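Local coordinates for protein Nrps/pks (Streptomyces albus, PDB 4OPE) that probably catalyses the decarboxylative condensation that extends the growing polyketide, as a ketosynthase domain of the AT-less oxazolomycin assembly line, at residues Leu300-Leu305 / Arg328-His333; Arg285-Leu290 / Asp319-Thr324; Ala469-Gly474 / Ser564-Pro569. All coordinates share one frame; numbering follows the deposited sequence.

Interaction 1 (Leu300-Leu305 / Arg328-His333)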
loop_
_atom_site.group_PDB
_atom_site.type_symbol
_atom_site.label_atom_id
_atom_site.label_comp_id
_atom_site.label_asym_id
_atom_site.label_seq_id
_atom_site.Cartn_x
_atom_site.Cartn_y
_atom_site.Cartn_z
ATOM N N LEU A 300 14.448 -3.284 -24.464
ATOM C CA LEU A 300 14.772 -4.672 -24.665
ATOM C C LEU A 300 13.822 -5.294 -25.656
ATOM O O LEU A 300 12.636 -5.040 -25.640
ATOM C CB LEU A 300 14.659 -5.397 -23.331
ATOM C CG LEU A 300 14.984 -6.884 -23.259
ATOM C CD1 LEU A 300 16.477 -7.086 -23.342
ATOM C CD2 LEU A 300 14.508 -7.468 -21.954
ATOM N N ALA A 301 14.369 -6.131 -26.516
ATOM C CA ALA A 301 13.602 -6.879 -27.475
ATOM C C ALA A 301 13.467 -8.253 -26.931
ATOM O O ALA A 301 14.379 -8.746 -26.260
ATOM C CB ALA A 301 14.353 -6.949 -28.789
ATOM N N PRO A 302 12.349 -8.905 -27.231
ATOM C CA PRO A 302 12.174 -10.286 -26.848
ATOM C C PRO A 302 13.354 -11.161 -27.228
ATOM O O PRO A 302 13.661 -12.110 -26.552
ATOM C CB PRO A 302 10.922 -10.686 -27.615
ATOM C CG PRO A 302 10.110 -9.453 -27.660
ATOM C CD PRO A 302 11.068 -8.288 -27.608
ATOM N N ALA A 303 14.018 -10.852 -28.319
ATOM C CA ALA A 303 15.139 -11.687 -28.755
ATOM C C ALA A 303 16.308 -11.684 -27.742
ATOM O O ALA A 303 17.116 -12.615 -27.679
ATOM C CB ALA A 303 15.614 -11.213 -30.125
ATOM N N ASP A 304 16.383 -10.613 -26.963
ATOM C CA ASP A 304 17.433 -10.445 -25.977
ATOM C C ASP A 304 17.053 -10.976 -24.615
ATOM O O ASP A 304 17.838 -10.864 -23.716
ATOM C CB ASP A 304 17.773 -8.952 -25.803
ATOM C CG ASP A 304 18.147 -8.256 -27.110
ATOM O OD1 ASP A 304 18.751 -8.907 -27.996
ATOM O OD2 ASP A 304 17.833 -7.038 -27.211
ATOM N N LEU A 305 15.857 -11.511 -24.438
ATOM C CA LEU A 305 15.415 -11.927 -23.129
ATOM C C LEU A 305 15.909 -13.314 -22.805
ATOM O O LEU A 305 15.653 -14.226 -23.539
ATOM C CB LEU A 305 13.922 -11.925 -23.134
ATOM C CG LEU A 305 13.211 -12.099 -21.822
ATOM C CD1 LEU A 305 13.675 -11.065 -20.814
ATOM C CD2 LEU A 305 11.746 -11.906 -22.121
ATOM N N ARG A 328 0.733 -11.912 -26.938
ATOM C CA ARG A 328 0.258 -10.586 -27.274
ATOM C C ARG A 328 1.314 -9.522 -27.110
ATOM O O ARG A 328 1.325 -8.562 -27.860
ATOM C CB ARG A 328 -0.960 -10.202 -26.435
ATOM C CG ARG A 328 -2.182 -11.025 -26.770
ATOM C CD ARG A 328 -3.469 -10.481 -26.155
ATOM N NE ARG A 328 -3.583 -9.057 -26.481
ATOM C CZ ARG A 328 -4.473 -8.537 -27.324
ATOM N NH1 ARG A 328 -5.375 -9.311 -27.914
ATOM N NH2 ARG A 328 -4.465 -7.223 -27.556
ATOM N N ALA A 329 2.194 -9.666 -26.131
ATOM C CA ALA A 329 3.186 -8.637 -25.904
ATOM C C ALA A 329 4.278 -8.675 -26.950
ATOM O O ALA A 329 4.827 -7.641 -27.320
ATOM C CB ALA A 329 3.778 -8.776 -24.517
ATOM N N PHE A 330 4.584 -9.882 -27.420
ATOM C CA PHE A 330 5.602 -10.119 -28.468
ATOM C C PHE A 330 5.133 -9.945 -29.919
ATOM O O PHE A 330 5.908 -10.142 -30.865
ATOM C CB PHE A 330 6.108 -11.530 -28.309
ATOM C CG PHE A 330 6.898 -11.743 -27.078
ATOM C CD1 PHE A 330 7.003 -10.754 -26.107
ATOM C CD2 PHE A 330 7.535 -12.950 -26.880
ATOM C CE1 PHE A 330 7.742 -10.971 -24.984
ATOM C CE2 PHE A 330 8.288 -13.166 -25.752
ATOM C CZ PHE A 330 8.386 -12.182 -24.796
ATOM N N GLN A 331 3.858 -9.617 -30.081
ATOM C CA GLN A 331 3.291 -9.284 -31.379
ATOM C C GLN A 331 3.923 -7.941 -31.805
ATOM O O GLN A 331 4.039 -7.008 -30.991
ATOM C CB GLN A 331 1.769 -9.158 -31.238
ATOM C CG GLN A 331 0.914 -9.559 -32.418
ATOM C CD GLN A 331 -0.518 -9.035 -32.249
ATOM O OE1 GLN A 331 -0.996 -8.840 -31.108
ATOM N NE2 GLN A 331 -1.211 -8.784 -33.382
ATOM N N GLY A 332 4.329 -7.834 -33.064
ATOM C CA GLY A 332 5.015 -6.630 -33.516
ATOM C C GLY A 332 6.511 -6.674 -33.255
ATOM O O GLY A 332 7.155 -5.647 -33.192
ATOM N N HIS A 333 7.048 -7.880 -33.101
ATOM C CA HIS A 333 8.461 -8.105 -32.895
ATOM C C HIS A 333 8.756 -9.302 -33.751
ATOM O O HIS A 333 7.928 -10.190 -33.857
ATOM C CB HIS A 333 8.806 -8.449 -31.438
ATOM C CG HIS A 333 8.666 -7.307 -30.492
ATOM N ND1 HIS A 333 9.727 -6.516 -30.118
ATOM C CD2 HIS A 333 7.589 -6.823 -29.833
ATOM C CE1 HIS A 333 9.313 -5.598 -29.261
ATOM N NE2 HIS A 333 8.013 -5.750 -29.086
#

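Interaction 2 (Arg285-Leu290 / Asp319-Thr324)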
loop_
_atom_site.group_PDB
_atom_site.type_symbol
_atom_site.label_atom_id
_atom_site.label_comp_id
_atom_site.label_asym_id
_atom_site.label_seq_id
_atom_site.Cartn_x
_atom_site.Cartn_y
_atom_site.Cartn_z
ATOM N N ARG A 285 -5.247 -9.329 -22.390
ATOM C CA ARG A 285 -5.003 -8.082 -23.083
ATOM C C ARG A 285 -4.118 -7.191 -22.213
ATOM O O ARG A 285 -3.133 -6.625 -22.678
ATOM C CB ARG A 285 -6.326 -7.377 -23.403
ATOM C CG ARG A 285 -6.227 -6.255 -24.429
ATOM C CD ARG A 285 -7.212 -5.103 -24.178
ATOM N NE ARG A 285 -6.553 -3.960 -23.513
ATOM C CZ ARG A 285 -6.726 -3.570 -22.243
ATOM N NH1 ARG A 285 -6.031 -2.526 -21.788
ATOM N NH2 ARG A 285 -7.581 -4.195 -21.420
ATOM N N ALA A 286 -4.462 -7.091 -20.943
ATOM C CA ALA A 286 -3.789 -6.188 -20.038
ATOM C C ALA A 286 -2.408 -6.716 -19.682
ATOM O O ALA A 286 -1.458 -5.947 -19.575
ATOM C CB ALA A 286 -4.626 -6.008 -18.782
ATOM N N GLN A 287 -2.283 -8.029 -19.524
ATOM C CA GLN A 287 -0.994 -8.629 -19.355
ATOM C C GLN A 287 -0.097 -8.298 -20.528
ATOM O O GLN A 287 1.078 -7.936 -20.367
ATOM C CB GLN A 287 -1.123 -10.139 -19.228
ATOM C CG GLN A 287 -1.882 -10.587 -17.969
ATOM C CD GLN A 287 -1.997 -12.114 -17.812
ATOM O OE1 GLN A 287 -1.334 -12.877 -18.495
ATOM N NE2 GLN A 287 -2.818 -12.544 -16.873
ATOM N N GLY A 288 -0.640 -8.413 -21.716
ATOM C CA GLY A 288 0.097 -8.063 -22.918
ATOM C C GLY A 288 0.601 -6.622 -22.951
ATOM O O GLY A 288 1.792 -6.364 -23.257
ATOM N N VAL A 289 -0.288 -5.690 -22.649
ATOM C CA VAL A 289 0.081 -4.293 -22.593
ATOM C C VAL A 289 1.207 -4.034 -21.588
ATOM O O VAL A 289 2.222 -3.404 -21.910
ATOM C CB VAL A 289 -1.125 -3.428 -22.203
ATOM C CG1 VAL A 289 -0.707 -1.979 -22.005
ATOM C CG2 VAL A 289 -2.198 -3.547 -23.279
ATOM N N LEU A 290 1.018 -4.540 -20.367
ATOM C CA LEU A 290 1.980 -4.375 -19.271
ATOM C C LEU A 290 3.373 -4.843 -19.692
ATOM O O LEU A 290 4.334 -4.087 -19.614
ATOM C CB LEU A 290 1.502 -5.182 -18.087
ATOM C CG LEU A 290 2.437 -5.222 -16.891
ATOM C CD1 LEU A 290 2.343 -3.932 -16.100
ATOM C CD2 LEU A 290 2.143 -6.414 -16.004
ATOM N N ASP A 319 -3.085 -20.395 -16.648
ATOM C CA ASP A 319 -1.833 -20.708 -17.296
ATOM C C ASP A 319 -1.892 -20.427 -18.791
ATOM O O ASP A 319 -1.025 -19.779 -19.312
ATOM C CB ASP A 319 -1.400 -22.137 -16.980
ATOM C CG ASP A 319 -0.702 -22.279 -15.594
ATOM O OD1 ASP A 319 -0.568 -21.272 -14.818
ATOM O OD2 ASP A 319 -0.279 -23.414 -15.280
ATOM N N PRO A 320 -2.942 -20.879 -19.491
ATOM C CA PRO A 320 -3.101 -20.503 -20.904
ATOM C C PRO A 320 -3.257 -19.014 -21.117
ATOM O O PRO A 320 -2.880 -18.497 -22.170
ATOM C CB PRO A 320 -4.418 -21.178 -21.318
ATOM C CG PRO A 320 -4.590 -22.291 -20.357
ATOM C CD PRO A 320 -3.992 -21.816 -19.061
ATOM N N VAL A 321 -3.883 -18.343 -20.161
ATOM C CA VAL A 321 -4.027 -16.902 -20.262
ATOM C C VAL A 321 -2.671 -16.218 -20.184
ATOM O O VAL A 321 -2.430 -15.267 -20.910
ATOM C CB VAL A 321 -4.989 -16.365 -19.185
ATOM C CG1 VAL A 321 -4.883 -14.854 -19.002
ATOM C CG2 VAL A 321 -6.410 -16.763 -19.560
ATOM N N GLU A 322 -1.788 -16.702 -19.323
ATOM C CA GLU A 322 -0.461 -16.111 -19.202
ATOM C C GLU A 322 0.305 -16.247 -20.516
ATOM O O GLU A 322 0.955 -15.309 -20.988
ATOM C CB GLU A 322 0.318 -16.742 -18.065
ATOM C CG GLU A 322 1.677 -16.103 -17.844
ATOM C CD GLU A 322 2.319 -16.386 -16.467
ATOM O OE1 GLU A 322 1.855 -17.296 -15.724
ATOM O OE2 GLU A 322 3.311 -15.664 -16.125
ATOM N N ILE A 323 0.185 -17.397 -21.142
ATOM C CA ILE A 323 0.864 -17.570 -22.398
ATOM C C ILE A 323 0.293 -16.658 -23.494
ATOM O O ILE A 323 1.024 -16.074 -24.298
ATOM C CB ILE A 323 0.871 -19.036 -22.840
ATOM C CG1 ILE A 323 1.510 -19.917 -21.776
ATOM C CG2 ILE A 323 1.673 -19.172 -24.105
ATOM C CD1 ILE A 323 2.932 -19.520 -21.403
ATOM N N THR A 324 -1.009 -16.519 -23.527
ATOM C CA THR A 324 -1.612 -15.651 -24.495
ATOM C C THR A 324 -1.183 -14.215 -24.288
ATOM O O THR A 324 -0.967 -13.515 -25.246
ATOM C CB THR A 324 -3.109 -15.708 -24.342
ATOM O OG1 THR A 324 -3.503 -17.075 -24.430
ATOM C CG2 THR A 324 -3.795 -14.871 -25.405
HETATM O O HOH W 1 1.334 -13.117 -19.424
#

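Interaction 3 (Ala469-Gly474 / Ser564-Pro569)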
loop_
_atom_site.group_PDB
_atom_site.type_symbol
_atom_site.label_atom_id
_atom_site.label_comp_id
_atom_site.label_asym_id
_atom_site.label_seq_id
_atom_site.Cartn_x
_atom_site.Cartn_y
_atom_site.Cartn_z
ATOM N N ALA A 469 31.866 -21.021 11.411
ATOM C CA ALA A 469 32.743 -22.152 11.160
ATOM C C ALA A 469 32.103 -23.152 10.234
ATOM O O ALA A 469 32.765 -23.713 9.379
ATOM C CB ALA A 469 33.106 -22.848 12.447
ATOM N N GLU A 470 30.822 -23.405 10.397
ATOM C CA GLU A 470 30.185 -24.422 9.582
ATOM C C GLU A 470 30.112 -23.999 8.109
ATOM O O GLU A 470 30.332 -24.800 7.202
ATOM C CB GLU A 470 28.813 -24.747 10.146
ATOM C CG GLU A 470 28.041 -25.781 9.347
ATOM C CD GLU A 470 26.561 -25.843 9.744
ATOM O OE1 GLU A 470 25.909 -24.756 9.874
ATOM O OE2 GLU A 470 26.055 -26.985 9.923
ATOM N N PHE A 471 29.835 -22.736 7.877
ATOM C CA PHE A 471 29.823 -22.200 6.548
ATOM C C PHE A 471 31.185 -22.286 5.897
ATOM O O PHE A 471 31.284 -22.541 4.693
ATOM C CB PHE A 471 29.394 -20.733 6.596
ATOM C CG PHE A 471 29.495 -20.041 5.296
ATOM C CD1 PHE A 471 28.542 -20.258 4.323
ATOM C CD2 PHE A 471 30.548 -19.210 5.023
ATOM C CE1 PHE A 471 28.620 -19.629 3.097
ATOM C CE2 PHE A 471 30.644 -18.567 3.791
ATOM C CZ PHE A 471 29.667 -18.767 2.835
ATOM N N LEU A 472 32.229 -22.021 6.689
ATOM C CA LEU A 472 33.618 -21.993 6.209
ATOM C C LEU A 472 34.172 -23.364 5.885
ATOM O O LEU A 472 35.078 -23.474 5.089
ATOM C CB LEU A 472 34.518 -21.357 7.264
ATOM C CG LEU A 472 34.344 -19.863 7.579
ATOM C CD1 LEU A 472 35.213 -19.511 8.765
ATOM C CD2 LEU A 472 34.694 -18.959 6.409
ATOM N N ARG A 473 33.628 -24.402 6.511
ATOM C CA ARG A 473 33.930 -25.776 6.158
ATOM C C ARG A 473 33.115 -26.243 4.936
ATOM O O ARG A 473 33.499 -27.183 4.253
ATOM C CB ARG A 473 33.567 -26.692 7.309
ATOM C CG ARG A 473 34.357 -26.516 8.570
ATOM C CD ARG A 473 35.687 -27.200 8.452
ATOM N NE ARG A 473 36.389 -27.131 9.729
ATOM C CZ ARG A 473 37.711 -27.013 9.879
ATOM N NH1 ARG A 473 38.517 -26.933 8.835
ATOM N NH2 ARG A 473 38.228 -26.950 11.102
ATOM N N GLY A 474 31.966 -25.609 4.695
ATOM C CA GLY A 474 31.045 -26.014 3.624
ATOM C C GLY A 474 31.175 -25.138 2.405
ATOM O O GLY A 474 32.237 -25.076 1.796
ATOM N N SER A 564 28.753 -13.532 0.900
ATOM C CA SER A 564 27.571 -13.662 1.717
ATOM C C SER A 564 27.887 -14.658 2.767
ATOM O O SER A 564 28.241 -15.782 2.442
ATOM C CB SER A 564 26.493 -14.243 0.857
ATOM O OG SER A 564 26.268 -13.418 -0.264
ATOM N N LEU A 565 27.781 -14.262 4.024
ATOM C CA LEU A 565 28.016 -15.142 5.157
ATOM C C LEU A 565 26.751 -15.248 5.953
ATOM O O LEU A 565 25.912 -14.347 5.920
ATOM C CB LEU A 565 29.091 -14.571 6.069
ATOM C CG LEU A 565 30.435 -14.236 5.402
ATOM C CD1 LEU A 565 31.209 -13.219 6.201
ATOM C CD2 LEU A 565 31.286 -15.486 5.197
ATOM N N PRO A 566 26.611 -16.326 6.732
ATOM C CA PRO A 566 25.391 -16.472 7.488
ATOM C C PRO A 566 25.044 -15.216 8.287
ATOM O O PRO A 566 25.926 -14.562 8.850
ATOM C CB PRO A 566 25.686 -17.637 8.383
ATOM C CG PRO A 566 26.705 -18.440 7.636
ATOM C CD PRO A 566 27.537 -17.450 6.902
ATOM N N GLY A 567 23.769 -14.879 8.333
ATOM C CA GLY A 567 23.320 -13.682 9.013
ATOM C C GLY A 567 23.174 -13.883 10.519
ATOM O O GLY A 567 23.297 -15.004 11.016
ATOM N N TYR A 568 22.913 -12.786 11.238
ATOM C CA TYR A 568 22.813 -12.820 12.687
ATOM C C TYR A 568 21.806 -13.874 13.148
ATOM O O TYR A 568 20.696 -13.894 12.679
ATOM C CB TYR A 568 22.363 -11.453 13.204
ATOM C CG TYR A 568 22.339 -11.350 14.701
ATOM C CD1 TYR A 568 23.490 -11.105 15.405
ATOM C CD2 TYR A 568 21.170 -11.474 15.413
ATOM C CE1 TYR A 568 23.483 -10.957 16.776
ATOM C CE2 TYR A 568 21.156 -11.373 16.793
ATOM C CZ TYR A 568 22.333 -11.124 17.464
ATOM O OH TYR A 568 22.382 -11.021 18.821
ATOM N N PRO A 569 22.209 -14.765 14.066
ATOM C CA PRO A 569 21.302 -15.767 14.587
ATOM C C PRO A 569 20.409 -15.258 15.723
ATOM O O PRO A 569 20.707 -15.427 16.873
ATOM C CB PRO A 569 22.242 -16.865 15.071
ATOM C CG PRO A 569 23.467 -16.141 15.503
ATOM C CD PRO A 569 23.543 -14.872 14.685
#

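Interaction 1 (Leu300-Leu305 / Arg328-His333)
A 2.8 Å bond from D304 N to A301 O closes the 3-10 turn that carries P302 between the rings of F330 and H333. The turn follows helix 284-298 in the C-terminal half of the ketosynthase, a member of the thiolase clan, and meets F330 and H333, which follow on helix 318-329. It illustrates how a proline at the start of a 3-10 segment can serve as a rigid apolar wedge, with two CH-pi contacts and no hydrogen bond across the interface. P302 CB stands over the middle of the F330 ring, 3.9 Å from its centroid and only 3° off the normal. On the other flank of the pyrrolidine, CD lies over a face of the imidazole of H333, 3.7 Å from the centroid but displaced, at 29° from the normal. Both aromatic side chains set CG beside the backbone N (chi1 -68° for F330), and a type II turn from F330 to H333, with positive phi at G332, brings their rings to the same proline. Two carbonyls of the turn have outside partners, A303 O with R405 NE and D304 O with T416 OG1, while L335 packs on both P302 and F330. L305, which also packs on T416 and A418 of strand 416-422, adds a looser apolar touch, its CD2 lying obliquely to the phenyl ring at 4.3 Å from F330 CZ.

Interaction 2 (Arg285-Leu290 / Asp319-Thr324)
Q287 stretches from helix 284-298 toward V321 and E322 of helix 318-329, and almost the whole meeting of the two segments here rests on its amide. Along the second helix, D319 comes first: its carboxylate is held by two loops, OD1 accepting from G314 N just before the helix and OD2 from F230 N of a distant loop. P320 O follows, taking the N-H of T324 in the regular helical pattern. At V321 the contact proper begins, where CG1, placed anti to its own backbone N, lies 3.8 Å from Q287 NE2, the two side chains crossing at about a right angle. E322 comes next. Its CA is 3.4 Å from Q287 OE1, and its carbonyl is joined to that same oxygen by a water, which donates to OE1 over 2.8 Å and to E322 O over 2.7 Å. The E322 side chain leaves in the other direction, its carboxylate accepting from H311 N and G312 N in the HGTGT sequence, a family signature. T324 finally turns OG1 back to P320 O, 2.7 Å away, on the opposite face of that carbonyl from its own N-H. The principle is that of a buried amide used as an acceptor: two oxygens that could not bond to each other are reconciled by one water giving both its protons, so the helices are linked through solvent.

Interaction 3 (Ala469-Gly474 / Ser564-Pro569)
The extended L-P-x-Y-P-F sequence beginning at L565, which resembles the linker that follows acyltransferases in modular polyketide synthases, runs past the C-terminal end of helix 458-473, and within 469-474 F471 is the residue that meets it. The example shows how one aromatic residue on a helix can receive an irregular, extended segment by apolar contact. With CG anti to its backbone N (chi1 173°), F471 projects its ring from the helix toward segment 564-569. P566 takes one face: CD sits 3.6 Å from F471 CG, displaced toward the rim, and makes a CH-pi contact at 4.0 Å from the ring centroid. The proline also rests its CG on F471 CB at 3.7 Å. Farther out, the side chains of L565 and F471 cross at about a right angle, CD2 lying obliquely near F471 CE2, and the carbonyl of S564 approaches F471 CZ obliquely. Polar fastening comes from outside: R491 donates to both L565 O (NH2) and P566 O (NH1), and R467 NH1 to G567 O. Around this junction, L565 also packs on helix 481-488, L472 of helix 458-473 packs on helix 505-516, and the extended segment continues to Y568, whose backbone bonds to H104 and E107 on helix 93-108.

How the interactions relate
Interactions 1 and 2 form one neighbourhood, with centres 13 Å apart on the same side of the chain's centre. Their segments alternate along the sequence: helix 284-298 and the turn after it pair in order with the early part of helix 318-329 and with the turn that follows it, so the two helix-and-turn units pack side by side. The two contacts touch directly, A329 CB lying 3.4 Å from G288 O. Interaction 3 comes later in the chain and on the opposite side of its centre, about 42 Å from either of the others between centres. The first two contacts thus join neighbouring elements inside the C-terminal domain range, while 469-474/564-569 joins helix 458-473 to a later segment.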